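Local coordinates for SusD family protein (Bacteroides uniformis, PDB 7KV1), which probably binds beta-glucans at the bacterial surface, as a SusD-like glycan-binding protein of a gut bacterium, at residues A[67-71]-A[72-76]; A[85-88]-A[89-93]; A[110-113]-A[114-118]. All coordinates share one frame; numbering follows the deposited sequence.

Contact 1 is the middle piece. Its centre lies 14 Å from that of contact 2 and 13 Å from that of contact 3, and it touches both. Toward contact 3, Leu112 CD1 comes to 3.4 Å from Asp74 OD2 and 3.9 Å from Leu71 CD2, so helix 110-129 packs against the first turn of helix 71-76. Toward contact 2, Met92 makes the bridge, SD 3.8 Å from Gln67 NE2 and CE 4.1 Å from Tyr68 O. Contacts 2 and 3 do not meet: their nearest atoms are about 7 Å apart. None of the three supplies a residue to the cobalt hexammine pocket, which is lined by Leu260, Ile261, Phe266, Arg267 and Tyr408 among others.

Contact 1: residues A[67-71]-A[72-76]; sequences QYNAL and NIDGE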
ATOM      1  N   GLN A  67     -17.755  -7.912   1.382  1.00 66.83           N
ATOM      2  CA  GLN A  67     -17.050  -8.892   0.527  1.00 59.78           C
ATOM      3  C   GLN A  67     -15.547  -8.794   0.804  1.00 56.41           C
ATOM      4  O   GLN A  67     -15.103  -7.747   1.299  1.00 58.41           O
ATOM      5  CB  GLN A  67     -17.385  -8.626  -0.941  1.00 60.75           C
ATOM      6  CG  GLN A  67     -17.161  -9.833  -1.840  1.00 59.04           C
ATOM      7  CD  GLN A  67     -18.083  -9.842  -3.035  1.00 61.08           C
ATOM      8  OE1 GLN A  67     -18.639  -8.818  -3.438  1.00 61.86           O
ATOM      9  NE2 GLN A  67     -18.238 -11.014  -3.627  1.00 57.77           N
ATOM     10  N   TYR A  68     -14.799  -9.849   0.478  1.00 49.63           N
ATOM     11  CA  TYR A  68     -13.340  -9.966   0.724  1.00 43.81           C
ATOM     12  C   TYR A  68     -12.564  -9.003  -0.197  1.00 39.70           C
ATOM     13  O   TYR A  68     -12.863  -8.865  -1.386  1.00 36.85           O
ATOM     14  CB  TYR A  68     -12.912 -11.432   0.631  1.00 43.03           C
ATOM     15  CG  TYR A  68     -13.373 -12.247   1.819  1.00 45.55           C
ATOM     16  CD1 TYR A  68     -12.965 -11.911   3.102  1.00 47.51           C
ATOM     17  CD2 TYR A  68     -14.254 -13.307   1.679  1.00 45.72           C
ATOM     18  CE1 TYR A  68     -13.393 -12.622   4.211  1.00 52.03           C
ATOM     19  CE2 TYR A  68     -14.689 -14.034   2.779  1.00 49.34           C
ATOM     20  CZ  TYR A  68     -14.257 -13.690   4.051  1.00 50.93           C
ATOM     21  OH  TYR A  68     -14.656 -14.385   5.156  1.00 57.10           O
ATOM     22  N   ASN A  69     -11.539  -8.370   0.368  1.00 36.20           N
ATOM     23  CA  ASN A  69     -10.718  -7.349  -0.331  1.00 32.03           C
ATOM     24  C   ASN A  69      -9.328  -7.305   0.317  1.00 32.62           C
ATOM     25  O   ASN A  69      -9.158  -7.928   1.384  1.00 33.36           O
ATOM     26  CB  ASN A  69     -11.424  -5.998  -0.301  1.00 30.28           C
ATOM     27  CG  ASN A  69     -10.750  -4.996  -1.213  1.00 31.82           C
ATOM     28  OD1 ASN A  69     -10.121  -5.377  -2.204  1.00 31.01           O
ATOM     29  ND2 ASN A  69     -10.861  -3.721  -0.883  1.00 27.90           N
ATOM     30  N   ALA A  70      -8.363  -6.622  -0.311  1.00 29.16           N
ATOM     31  CA  ALA A  70      -6.989  -6.474   0.211  1.00 25.54           C
ATOM     32  C   ALA A  70      -6.370  -5.214  -0.394  1.00 23.46           C
ATOM     33  O   ALA A  70      -6.589  -4.942  -1.585  1.00 19.21           O
ATOM     34  CB  ALA A  70      -6.184  -7.706  -0.105  1.00 26.43           C
ATOM     35  N   LEU A  71      -5.614  -4.478   0.403  1.00 23.09           N
ATOM     36  CA  LEU A  71      -5.018  -3.182  -0.023  1.00 22.59           C
ATOM     37  C   LEU A  71      -4.008  -3.440  -1.150  1.00 23.22           C
ATOM     38  O   LEU A  71      -3.865  -2.544  -2.014  1.00 23.23           O
ATOM     39  CB  LEU A  71      -4.358  -2.512   1.187  1.00 25.01           C
ATOM     40  CG  LEU A  71      -5.343  -2.038   2.265  1.00 25.27           C
ATOM     41  CD1 LEU A  71      -4.614  -1.444   3.452  1.00 26.11           C
ATOM     42  CD2 LEU A  71      -6.319  -1.020   1.690  1.00 26.54           C
ATOM     43  N   ASN A  72      -3.263  -4.555  -1.123  1.00 19.17           N
ATOM     44  CA  ASN A  72      -2.245  -4.807  -2.178  1.00 20.87           C
ATOM     45  C   ASN A  72      -2.976  -5.172  -3.472  1.00 21.64           C
ATOM     46  O   ASN A  72      -2.499  -4.725  -4.537  1.00 22.98           O
ATOM     47  CB  ASN A  72      -1.143  -5.801  -1.771  1.00 21.14           C
ATOM     48  CG  ASN A  72      -1.641  -7.195  -1.443  1.00 23.58           C
ATOM     49  OD1 ASN A  72      -2.760  -7.365  -0.939  1.00 22.30           O
ATOM     50  ND2 ASN A  72      -0.804  -8.210  -1.696  1.00 24.67           N
ATOM     51  N   ILE A  73      -4.096  -5.916  -3.414  1.00 19.63           N
ATOM     52  CA  ILE A  73      -4.908  -6.207  -4.625  1.00 19.16           C
ATOM     53  C   ILE A  73      -5.348  -4.853  -5.209  1.00 19.04           C
ATOM     54  O   ILE A  73      -5.151  -4.632  -6.414  1.00 18.12           O
ATOM     55  CB  ILE A  73      -6.095  -7.159  -4.350  1.00 20.52           C
ATOM     56  CG1 ILE A  73      -5.607  -8.555  -3.948  1.00 22.90           C
ATOM     57  CG2 ILE A  73      -7.009  -7.201  -5.550  1.00 19.11           C
ATOM     58  CD1 ILE A  73      -6.700  -9.465  -3.457  1.00 21.71           C
ATOM     59  N   ASP A  74      -5.908  -3.980  -4.382  1.00 18.38           N
ATOM     60  CA  ASP A  74      -6.457  -2.673  -4.844  1.00 19.88           C
ATOM     61  C   ASP A  74      -5.322  -1.857  -5.482  1.00 18.96           C
ATOM     62  O   ASP A  74      -5.556  -1.218  -6.540  1.00 15.32           O
ATOM     63  CB  ASP A  74      -7.146  -1.933  -3.696  1.00 22.69           C
ATOM     64  CG  ASP A  74      -8.390  -2.613  -3.127  1.00 23.95           C
ATOM     65  OD1 ASP A  74      -8.879  -3.612  -3.734  1.00 24.24           O
ATOM     66  OD2 ASP A  74      -8.879  -2.132  -2.097  1.00 26.01           O
ATOM     67  N   GLY A  75      -4.110  -1.919  -4.908  1.00 18.19           N
ATOM     68  CA  GLY A  75      -2.948  -1.180  -5.413  1.00 17.76           C
ATOM     69  C   GLY A  75      -2.288  -1.844  -6.617  1.00 18.84           C
ATOM     70  O   GLY A  75      -1.422  -1.200  -7.252  1.00 20.74           O
ATOM     71  N   GLU A  76      -2.658  -3.077  -6.975  1.00 18.11           N
ATOM     72  CA  GLU A  76      -1.941  -3.815  -8.044  1.00 19.87           C
ATOM     73  C   GLU A  76      -2.827  -3.906  -9.294  1.00 18.97           C
ATOM     74  O   GLU A  76      -2.284  -3.834 -10.408  1.00 18.26           O
ATOM     75  CB  GLU A  76      -1.499  -5.198  -7.550  1.00 20.63           C
ATOM     76  CG  GLU A  76      -0.395  -5.187  -6.517  1.00 20.81           C
ATOM     77  CD  GLU A  76       1.013  -5.067  -7.072  1.00 20.73           C
ATOM     78  OE1 GLU A  76       1.165  -5.019  -8.304  1.00 19.78           O
ATOM     79  OE2 GLU A  76       1.936  -4.957  -6.265  1.00 19.76           O
TER
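Ala70 and Asp74 close the first turn of helix 71-76. The extended run 67-70 turns helical after Ala70, the N-cap residue, whose O receives Asp74 N at 3.0 Å with an N-H...O angle of 163°. The next rung follows at once, Gly75 N to Leu71 O, also 3.0 Å. Just before the helix, Ala70 N makes a weak bond to Asn69 OD1.

Asn69 carries the side-chain contact. With CG anti to its own N (chi1 -170°), the amide reaches forward and meets the carboxylate of Asp74 coming the other way, the two planes 35° apart. Asn69 ND2 donates to Asp74 OD2 over 2.8 Å, using the syn lone pair of that oxygen, though OD2 sits slightly out of the amide plane. The Asp74 carboxylate folds back over the helix start, its CG 3.3 Å from Ala70 O. With an alanine here instead of Asn69 the ND2 donor is gone, and the Asp74 carboxylate is likely to be freer to turn. Apolar packing is modest: Ala70 CB lies 3.8 Å from Ile73 CD1. Asn72 sends ND2 to Gly464 O, while its OD1 stays beside Ala70 CB.

Three helices close round this turn. Helix 93-99 brings Trp95 against Asn69, Ile73 and Asp74; helix 110-129 sets Leu112 on Asn69, Leu71 and Asp74; and helix 312-315 covers Ala70 and Ile73 with Leu312 and Leu315.

Contact 2: residues A[85-88]-A[89-93]; sequences GGAT and KTDMQ
Asp91 reaches back from the end of a type I beta turn, Thr88 to Asp91, to hold the backbone that leads into it. Starting at CB, the side chain first passes 3.3 Å from Thr88 O, the same carbonyl oxygen that accepts the turn-closing bond from Asp91 N at 3.0 Å. That bond is not aimed at a lone pair, since the donor stands well above the carbonyl plane. CG comes next, placed anti to the backbone N (chi1 -164°), a setting that carries the carboxylate across to Ala87. At the tip, OD2 takes Ala87 N at 2.9 Å in an almost straight bond, 171° at the hydrogen, through the lone pair facing away from OD1. The same oxygen rests 3.4 Å from Ala87 CB and 3.7 Å from Gly86 CA, so it is wedged against the backbone just ahead of the turn.

At the other corner of the turn, Thr88 OG1 accepts twice from Thr90: from the backbone N at 3.2 Å, which makes an ST turn, and from OG1 at 3.0 Å. The first torsion of Thr88 (chi1 76°) carries OG1 between its own N and carbonyl carbon, and from there it faces forward over the turn. The two threonine side chains cross obliquely.

Outside the turn, Gly86 bonds through its backbone to Gly335 and Tyr371, while Arg370 NH1 forms a long, weak ion pair with Asp91 OD2. The chemistry is thus that of a carboxylate spent chiefly on a backbone N-H, with the arginine likely to add only modest electrostatic support; within the turn itself the contact is made by hydrogen bonds, with no apolar side-chain pair.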
ATOM      1  N   GLY A  85      -7.780 -12.357 -12.477  1.00 17.80           N
ATOM      2  CA  GLY A  85      -8.108 -13.776 -12.241  1.00 20.11           C
ATOM      3  C   GLY A  85      -9.524 -13.968 -11.712  1.00 20.28           C
ATOM      4  O   GLY A  85     -10.455 -13.253 -12.172  1.00 19.65           O
ATOM      5  N   GLY A  86      -9.693 -14.874 -10.755  1.00 20.51           N
ATOM      6  CA  GLY A  86     -11.020 -15.343 -10.307  1.00 20.92           C
ATOM      7  C   GLY A  86     -11.588 -16.381 -11.249  1.00 21.94           C
ATOM      8  O   GLY A  86     -10.859 -16.820 -12.180  1.00 21.92           O
ATOM      9  N   ALA A  87     -12.841 -16.785 -11.030  1.00 22.33           N
ATOM     10  CA  ALA A  87     -13.488 -17.887 -11.782  1.00 24.10           C
ATOM     11  C   ALA A  87     -13.629 -17.466 -13.245  1.00 25.44           C
ATOM     12  O   ALA A  87     -13.303 -18.269 -14.102  1.00 24.26           O
ATOM     13  CB  ALA A  87     -14.828 -18.245 -11.173  1.00 25.20           C
ATOM     14  N   THR A  88     -14.077 -16.230 -13.487  1.00 24.46           N
ATOM     15  CA  THR A  88     -14.365 -15.667 -14.826  1.00 25.28           C
ATOM     16  C   THR A  88     -14.238 -14.154 -14.712  1.00 25.23           C
ATOM     17  O   THR A  88     -14.022 -13.648 -13.551  1.00 24.46           O
ATOM     18  CB  THR A  88     -15.784 -16.008 -15.334  1.00 25.75           C
ATOM     19  OG1 THR A  88     -16.733 -15.179 -14.652  1.00 23.34           O
ATOM     20  CG2 THR A  88     -16.141 -17.463 -15.157  1.00 26.63           C
ATOM     21  N   LYS A  89     -14.500 -13.438 -15.805  1.00 23.17           N
ATOM     22  CA  LYS A  89     -14.325 -11.954 -15.833  1.00 25.64           C
ATOM     23  C   LYS A  89     -15.465 -11.266 -15.081  1.00 26.89           C
ATOM     24  O   LYS A  89     -15.378 -10.031 -14.935  1.00 23.78           O
ATOM     25  CB  LYS A  89     -14.194 -11.440 -17.275  1.00 31.45           C
ATOM     26  CG  LYS A  89     -15.465 -11.443 -18.110  1.00 39.51           C
ATOM     27  CD  LYS A  89     -15.389 -10.552 -19.346  1.00 46.78           C
ATOM     28  CE  LYS A  89     -14.223 -10.878 -20.253  1.00 51.32           C
ATOM     29  NZ  LYS A  89     -14.114 -12.340 -20.488  1.00 60.82           N
ATOM     30  N   THR A  90     -16.501 -11.997 -14.626  1.00 26.69           N
ATOM     31  CA  THR A  90     -17.613 -11.427 -13.805  1.00 26.75           C
ATOM     32  C   THR A  90     -17.393 -11.751 -12.323  1.00 25.01           C
ATOM     33  O   THR A  90     -18.188 -11.259 -11.495  1.00 25.96           O
ATOM     34  CB  THR A  90     -19.003 -11.929 -14.224  1.00 28.18           C
ATOM     35  OG1 THR A  90     -19.033 -13.337 -14.013  1.00 31.78           O
ATOM     36  CG2 THR A  90     -19.331 -11.653 -15.670  1.00 31.24           C
ATOM     37  N   ASP A  91     -16.322 -12.476 -11.993  1.00 22.55           N
ATOM     38  CA  ASP A  91     -15.958 -12.828 -10.592  1.00 23.75           C
ATOM     39  C   ASP A  91     -15.141 -11.640 -10.046  1.00 24.47           C
ATOM     40  O   ASP A  91     -14.041 -11.391 -10.554  1.00 24.79           O
ATOM     41  CB  ASP A  91     -15.289 -14.208 -10.556  1.00 22.63           C
ATOM     42  CG  ASP A  91     -15.243 -14.821  -9.159  1.00 24.48           C
ATOM     43  OD1 ASP A  91     -16.007 -14.374  -8.328  1.00 29.35           O
ATOM     44  OD2 ASP A  91     -14.432 -15.731  -8.910  1.00 24.23           O
ATOM     45  N   MET A  92     -15.676 -10.895  -9.082  1.00 23.81           N
ATOM     46  CA  MET A  92     -15.204  -9.524  -8.726  1.00 24.87           C
ATOM     47  C   MET A  92     -15.136  -8.699 -10.009  1.00 24.59           C
ATOM     48  O   MET A  92     -14.064  -8.190 -10.400  1.00 21.72           O
ATOM     49  CB  MET A  92     -13.851  -9.524  -8.009  1.00 26.24           C
ATOM     50  CG  MET A  92     -13.888 -10.284  -6.695  1.00 27.31           C
ATOM     51  SD  MET A  92     -15.169  -9.718  -5.548  1.00 31.69           S
ATOM     52  CE  MET A  92     -14.575  -8.110  -5.030  1.00 30.47           C
ATOM     53  N   GLN A  93     -16.283  -8.576 -10.654  1.00 22.27           N
ATOM     54  CA  GLN A  93     -16.430  -7.779 -11.882  1.00 25.32           C
ATOM     55  C   GLN A  93     -15.832  -6.367 -11.671  1.00 22.20           C
ATOM     56  O   GLN A  93     -15.199  -5.850 -12.605  1.00 21.05           O
ATOM     57  CB  GLN A  93     -17.908  -7.778 -12.249  1.00 25.94           C
ATOM     58  CG  GLN A  93     -18.254  -6.802 -13.354  1.00 31.42           C
ATOM     59  CD  GLN A  93     -19.679  -7.047 -13.783  1.00 34.74           C
ATOM     60  OE1 GLN A  93     -19.928  -7.987 -14.515  1.00 31.88           O
ATOM     61  NE2 GLN A  93     -20.610  -6.250 -13.271  1.00 35.46           N
TER

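Contact 3: residues A[110-113]-A[114-118]; sequences GSLW and TVDYS
Thr114, whose N bonds back to Gly110 O at 3.2 Å, offers its own carbonyl oxygen to two donors of Ser118: the backbone N at 2.9 Å and OG at 2.8 Å. OG comes in from well above the carbonyl plane. Two of the rungs between are nearly straight: Val115 N meets Ser111 O at 2.8 Å and 174°, and Tyr117 N meets Trp113 O at 3.0 Å.

On the buried side, one turn apart, Trp113 and Tyr117 make an edge-to-face aromatic pair of the i to i+4 kind. Trp113 CG, anti to its backbone N (chi1 177°), stands the indole out from the helix, and the Tyr117 ring leans back over it. The tyrosine edge then stands over the five-membered ring, with planes at 57° and CE2 3.5 Å from Trp113 CE2. This is the first part of helix 110-129, in the helical region that SusD-like proteins share with the tetratricopeptide repeat clan.

Helix 138-162 packs alongside, with Leu159 touching both Asp116 and Tyr117. Phe163 makes a further edge-to-face pair with Trp113, and Tyr117 OH is hydrogen-bonded to Pro167 O.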
ATOM      1  N   GLY A 110     -16.097   0.895  -3.605  1.00 24.67           N
ATOM      2  CA  GLY A 110     -16.987   1.561  -2.629  1.00 23.66           C
ATOM      3  C   GLY A 110     -16.664   1.195  -1.194  1.00 22.32           C
ATOM      4  O   GLY A 110     -16.768   2.064  -0.311  1.00 23.12           O
ATOM      5  N   SER A 111     -16.284  -0.059  -0.939  1.00 23.37           N
ATOM      6  CA  SER A 111     -16.004  -0.554   0.431  1.00 25.24           C
ATOM      7  C   SER A 111     -14.812   0.201   1.031  1.00 23.51           C
ATOM      8  O   SER A 111     -14.830   0.487   2.243  1.00 22.57           O
ATOM      9  CB  SER A 111     -15.802  -2.062   0.441  1.00 25.70           C
ATOM     10  OG  SER A 111     -14.647  -2.365  -0.289  1.00 27.97           O
ATOM     11  N   LEU A 112     -13.826   0.568   0.209  1.00 24.21           N
ATOM     12  CA  LEU A 112     -12.613   1.283   0.667  1.00 24.84           C
ATOM     13  C   LEU A 112     -13.025   2.667   1.166  1.00 23.46           C
ATOM     14  O   LEU A 112     -12.510   3.097   2.209  1.00 24.83           O
ATOM     15  CB  LEU A 112     -11.617   1.362  -0.501  1.00 27.38           C
ATOM     16  CG  LEU A 112     -10.161   1.142  -0.164  1.00 29.13           C
ATOM     17  CD1 LEU A 112      -9.976  -0.205   0.531  1.00 31.38           C
ATOM     18  CD2 LEU A 112      -9.295   1.246  -1.418  1.00 29.36           C
ATOM     19  N   TRP A 113     -13.962   3.313   0.479  1.00 21.61           N
ATOM     20  CA  TRP A 113     -14.568   4.598   0.906  1.00 23.40           C
ATOM     21  C   TRP A 113     -15.215   4.439   2.293  1.00 20.96           C
ATOM     22  O   TRP A 113     -14.882   5.201   3.202  1.00 22.84           O
ATOM     23  CB  TRP A 113     -15.543   5.074  -0.169  1.00 23.35           C
ATOM     24  CG  TRP A 113     -16.310   6.337   0.119  1.00 22.24           C
ATOM     25  CD1 TRP A 113     -17.310   6.514   1.030  1.00 22.48           C
ATOM     26  CD2 TRP A 113     -16.276   7.543  -0.668  1.00 21.50           C
ATOM     27  NE1 TRP A 113     -17.877   7.756   0.887  1.00 23.07           N
ATOM     28  CE2 TRP A 113     -17.238   8.416  -0.132  1.00 21.98           C
ATOM     29  CE3 TRP A 113     -15.500   7.961  -1.755  1.00 23.28           C
ATOM     30  CZ2 TRP A 113     -17.442   9.689  -0.637  1.00 22.19           C
ATOM     31  CZ3 TRP A 113     -15.700   9.227  -2.254  1.00 22.13           C
ATOM     32  CH2 TRP A 113     -16.664  10.069  -1.702  1.00 22.26           C
ATOM     33  N   THR A 114     -16.049   3.426   2.483  1.00 24.05           N
ATOM     34  CA  THR A 114     -16.716   3.151   3.778  1.00 24.49           C
ATOM     35  C   THR A 114     -15.656   2.875   4.858  1.00 23.78           C
ATOM     36  O   THR A 114     -15.734   3.497   5.922  1.00 22.91           O
ATOM     37  CB  THR A 114     -17.736   2.017   3.649  1.00 26.43           C
ATOM     38  OG1 THR A 114     -18.575   2.421   2.575  1.00 26.52           O
ATOM     39  CG2 THR A 114     -18.525   1.826   4.928  1.00 28.02           C
ATOM     40  N   VAL A 115     -14.686   1.997   4.591  1.00 22.05           N
ATOM     41  CA  VAL A 115     -13.577   1.714   5.540  1.00 23.64           C
ATOM     42  C   VAL A 115     -12.907   3.027   5.950  1.00 23.64           C
ATOM     43  O   VAL A 115     -12.767   3.299   7.159  1.00 24.51           O
ATOM     44  CB  VAL A 115     -12.550   0.767   4.902  1.00 27.65           C
ATOM     45  CG1 VAL A 115     -11.289   0.689   5.741  1.00 30.02           C
ATOM     46  CG2 VAL A 115     -13.129  -0.614   4.653  1.00 27.82           C
ATOM     47  N   ASP A 116     -12.471   3.825   4.975  1.00 22.88           N
ATOM     48  CA  ASP A 116     -11.672   5.048   5.266  1.00 21.10           C
ATOM     49  C   ASP A 116     -12.506   6.040   6.090  1.00 21.35           C
ATOM     50  O   ASP A 116     -11.986   6.557   7.094  1.00 20.05           O
ATOM     51  CB  ASP A 116     -11.116   5.672   3.991  1.00 21.62           C
ATOM     52  CG  ASP A 116     -10.075   4.808   3.295  1.00 22.36           C
ATOM     53  OD1 ASP A 116      -9.397   3.984   3.982  1.00 20.18           O
ATOM     54  OD2 ASP A 116      -9.964   4.957   2.055  1.00 23.17           O
ATOM     55  N   TYR A 117     -13.759   6.321   5.699  1.00 21.52           N
ATOM     56  CA  TYR A 117     -14.609   7.271   6.464  1.00 23.39           C
ATOM     57  C   TYR A 117     -14.970   6.695   7.842  1.00 23.32           C
ATOM     58  O   TYR A 117     -15.194   7.494   8.767  1.00 24.96           O
ATOM     59  CB  TYR A 117     -15.806   7.772   5.638  1.00 21.90           C
ATOM     60  CG  TYR A 117     -15.394   8.816   4.640  1.00 21.22           C
ATOM     61  CD1 TYR A 117     -14.964  10.071   5.055  1.00 21.25           C
ATOM     62  CD2 TYR A 117     -15.393   8.546   3.281  1.00 21.50           C
ATOM     63  CE1 TYR A 117     -14.577  11.041   4.137  1.00 20.83           C
ATOM     64  CE2 TYR A 117     -15.015   9.502   2.354  1.00 20.55           C
ATOM     65  CZ  TYR A 117     -14.579  10.746   2.781  1.00 20.52           C
ATOM     66  OH  TYR A 117     -14.194  11.675   1.855  1.00 20.47           O
ATOM     67  N   SER A 118     -15.080   5.380   7.992  1.00 25.28           N
ATOM     68  CA  SER A 118     -15.263   4.748   9.316  1.00 24.57           C
ATOM     69  C   SER A 118     -14.032   5.013  10.190  1.00 24.63           C
ATOM     70  O   SER A 118     -14.181   5.442  11.336  1.00 23.16           O
ATOM     71  CB  SER A 118     -15.534   3.282   9.171  1.00 26.93           C
ATOM     72  OG  SER A 118     -16.758   3.090   8.480  1.00 27.01           O
TER